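PDB 5XHH: Hcp1 family type VI secretion system effector from Salmonella typhimurium, which probably assembles into the hexameric rings that stack as the inner tube of the type VI secretion system and may carry effectors. Local coordinates for residues A[58-63]-A[121-126]. Numbering follows the deposited sequence.
Sequences FDHYID and SRETVE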
loop_
_atom_site.group_PDB
_atom_site.type_symbol
_atom_site.label_atom_id
_atom_site.label_comp_id
_atom_site.label_asym_id
_atom_site.label_seq_id
_atom_site.Cartn_x
_atom_site.Cartn_y
_atom_site.Cartn_z
ATOM N N PHE A 58 4.606 -3.703 -1.613
ATOM C CA PHE A 58 5.337 -2.510 -2.023
ATOM C C PHE A 58 6.802 -2.624 -1.623
ATOM O O PHE A 58 7.171 -3.419 -0.760
ATOM C CB PHE A 58 4.702 -1.214 -1.476
ATOM C CG PHE A 58 4.927 -0.959 -0.007
ATOM C CD1 PHE A 58 6.024 -0.228 0.422
ATOM C CD2 PHE A 58 4.013 -1.382 0.929
ATOM C CE1 PHE A 58 6.234 0.023 1.774
ATOM C CE2 PHE A 58 4.205 -1.122 2.286
ATOM C CZ PHE A 58 5.314 -0.414 2.702
ATOM N N ASP A 59 7.629 -1.816 -2.280
ATOM C CA ASP A 59 9.074 -1.763 -2.051
ATOM C C ASP A 59 9.441 -0.349 -1.611
ATOM O O ASP A 59 8.902 0.635 -2.141
ATOM C CB ASP A 59 9.842 -2.138 -3.342
ATOM C CG ASP A 59 11.337 -2.407 -3.112
ATOM O OD1 ASP A 59 11.798 -2.588 -1.954
ATOM O OD2 ASP A 59 12.066 -2.439 -4.124
ATOM N N HIS A 60 10.335 -0.234 -0.633
ATOM C CA HIS A 60 10.875 1.085 -0.337
ATOM C C HIS A 60 12.319 0.921 0.115
ATOM O O HIS A 60 12.761 -0.182 0.447
ATOM C CB HIS A 60 10.036 1.820 0.724
ATOM C CG HIS A 60 10.141 1.226 2.099
ATOM N ND1 HIS A 60 10.370 1.988 3.227
ATOM C CD2 HIS A 60 10.070 -0.057 2.522
ATOM C CE1 HIS A 60 10.437 1.197 4.282
ATOM N NE2 HIS A 60 10.258 -0.048 3.881
ATOM N N TYR A 61 13.066 2.022 0.096
ATOM C CA TYR A 61 14.370 2.011 0.748
ATOM C C TYR A 61 14.168 1.820 2.241
ATOM O O TYR A 61 13.173 2.277 2.805
ATOM C CB TYR A 61 15.138 3.308 0.473
ATOM C CG TYR A 61 15.601 3.428 -0.954
ATOM C CD1 TYR A 61 16.407 2.455 -1.513
ATOM C CD2 TYR A 61 15.236 4.510 -1.739
ATOM C CE1 TYR A 61 16.825 2.540 -2.816
ATOM C CE2 TYR A 61 15.658 4.612 -3.064
ATOM C CZ TYR A 61 16.450 3.616 -3.588
ATOM O OH TYR A 61 16.890 3.673 -4.886
ATOM N N ILE A 62 15.086 1.101 2.884
ATOM C CA ILE A 62 14.973 0.965 4.332
ATOM C C ILE A 62 15.045 2.351 4.939
ATOM O O ILE A 62 15.926 3.148 4.599
ATOM C CB ILE A 62 16.058 0.028 4.884
ATOM C CG1 ILE A 62 15.839 -1.388 4.344
ATOM C CG2 ILE A 62 16.033 0.061 6.427
ATOM C CD1 ILE A 62 16.915 -2.391 4.721
ATOM N N ASP A 63 14.074 2.679 5.779
ATOM C CA ASP A 63 13.930 4.072 6.187
ATOM C C ASP A 63 13.270 4.111 7.559
ATOM O O ASP A 63 13.160 3.083 8.232
ATOM C CB ASP A 63 13.160 4.871 5.117
ATOM C CG ASP A 63 11.747 4.337 4.868
ATOM O OD1 ASP A 63 11.174 3.682 5.763
ATOM O OD2 ASP A 63 11.208 4.596 3.763
ATOM N N SER A 121 19.983 -0.505 0.205
ATOM C CA SER A 121 19.291 -1.153 1.316
ATOM C C SER A 121 17.811 -0.883 1.120
ATOM O O SER A 121 17.370 0.264 1.269
ATOM C CB SER A 121 19.760 -0.621 2.666
ATOM O OG SER A 121 19.685 0.798 2.700
ATOM N N ARG A 122 17.054 -1.932 0.781
ATOM C CA ARG A 122 15.632 -1.812 0.475
ATOM C C ARG A 122 14.860 -2.911 1.191
ATOM O O ARG A 122 15.419 -3.723 1.927
ATOM C CB ARG A 122 15.353 -1.870 -1.030
ATOM C CG ARG A 122 15.837 -3.094 -1.735
ATOM C CD ARG A 122 15.492 -2.970 -3.211
ATOM N NE ARG A 122 16.128 -1.811 -3.840
ATOM C CZ ARG A 122 15.668 -1.212 -4.938
ATOM N NH1 ARG A 122 14.559 -1.648 -5.515
ATOM N NH2 ARG A 122 16.310 -0.174 -5.459
ATOM N N GLU A 123 13.550 -2.911 0.992
ATOM C CA GLU A 123 12.675 -3.680 1.866
ATOM C C GLU A 123 11.335 -3.857 1.177
ATOM O O GLU A 123 10.657 -2.861 0.864
ATOM C CB GLU A 123 12.516 -2.967 3.199
ATOM C CG GLU A 123 11.744 -3.714 4.250
ATOM C CD GLU A 123 11.797 -2.986 5.576
ATOM O OE1 GLU A 123 12.571 -3.415 6.446
ATOM O OE2 GLU A 123 11.080 -1.968 5.745
ATOM N N THR A 124 10.966 -5.113 0.941
ATOM C CA THR A 124 9.642 -5.462 0.454
ATOM C C THR A 124 8.700 -5.653 1.632
ATOM O O THR A 124 9.080 -6.206 2.663
ATOM C CB THR A 124 9.708 -6.735 -0.398
ATOM O OG1 THR A 124 10.478 -6.460 -1.562
ATOM C CG2 THR A 124 8.314 -7.211 -0.825
ATOM N N VAL A 125 7.475 -5.167 1.481
ATOM C CA VAL A 125 6.481 -5.169 2.543
ATOM C C VAL A 125 5.155 -5.620 1.952
ATOM O O VAL A 125 4.773 -5.197 0.856
ATOM C CB VAL A 125 6.327 -3.771 3.181
ATOM C CG1 VAL A 125 5.300 -3.807 4.315
ATOM C CG2 VAL A 125 7.670 -3.246 3.667
ATOM N N GLU A 126 4.452 -6.470 2.676
ATOM C CA GLU A 126 3.093 -6.829 2.331
ATOM C C GLU A 126 2.174 -6.405 3.460
ATOM O O GLU A 126 2.453 -6.697 4.635
ATOM C CB GLU A 126 2.958 -8.315 2.068
ATOM C CG GLU A 126 3.681 -8.781 0.823
ATOM C CD GLU A 126 3.450 -10.256 0.586
ATOM O OE1 GLU A 126 2.399 -10.753 1.044
ATOM O OE2 GLU A 126 4.309 -10.911 -0.045
HETATM O O HOH W 1 12.576 -5.024 -1.700
HETATM O O HOH W 2 18.134 2.909 3.278
#
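Phe58 and Val125 face each other as an antiparallel hydrogen-bonded pair, and their side chains lie side by side on the buried face of the sheet. The CB of Val125 sits over one face of the Phe58 ring, 3.8 Å from its centroid and 25° off the normal, which meets the criteria for a CH-pi contact. Phe58 N and Val125 O are joined at 2.9 Å, with a matching bond from Val125 N to Phe58 O. Two residues along, His60 and Glu123 repeat the pairing: His60 NE2 donates to Glu123 OE2 at 2.8 Å, reaching it on the anti side but tilted out of the carboxylate plane. The imidazole is held at both nitrogens, because ND1 donates to Asp63 OD2 at 2.8 Å; two carboxylates flanking one ring would be expected to favour its protonated form. Ser66 also bonds Glu123 OE2, and Leu69 of helix 66-75 packs on His60, Glu123 and Val125.

The other face is looser and wetter. There Asp59 OD2 meets Arg122 NH1 at 3.0 Å in a salt bridge whose hydrogen bond is weak, the two planar groups being turned 55° apart. Asp59 reaches over because its CG stands anti to the backbone N, while Arg122 NE is committed to the carbonyl of Ile119. A water links Asp59 OD1 to Thr124 OG1. At the exposed end of the ladder Ile62 N bonds Ser121 O at 2.9 Å, and a second water joins Ile62 O to Ser121 OG. The axes of 58-61 and 121-126 approach to 4.6 Å at 156°, near antiparallel, as the central pair of a four-stranded antiparallel sheet, consistent with the beta-barrel fold of Hcp proteins with its packed helix.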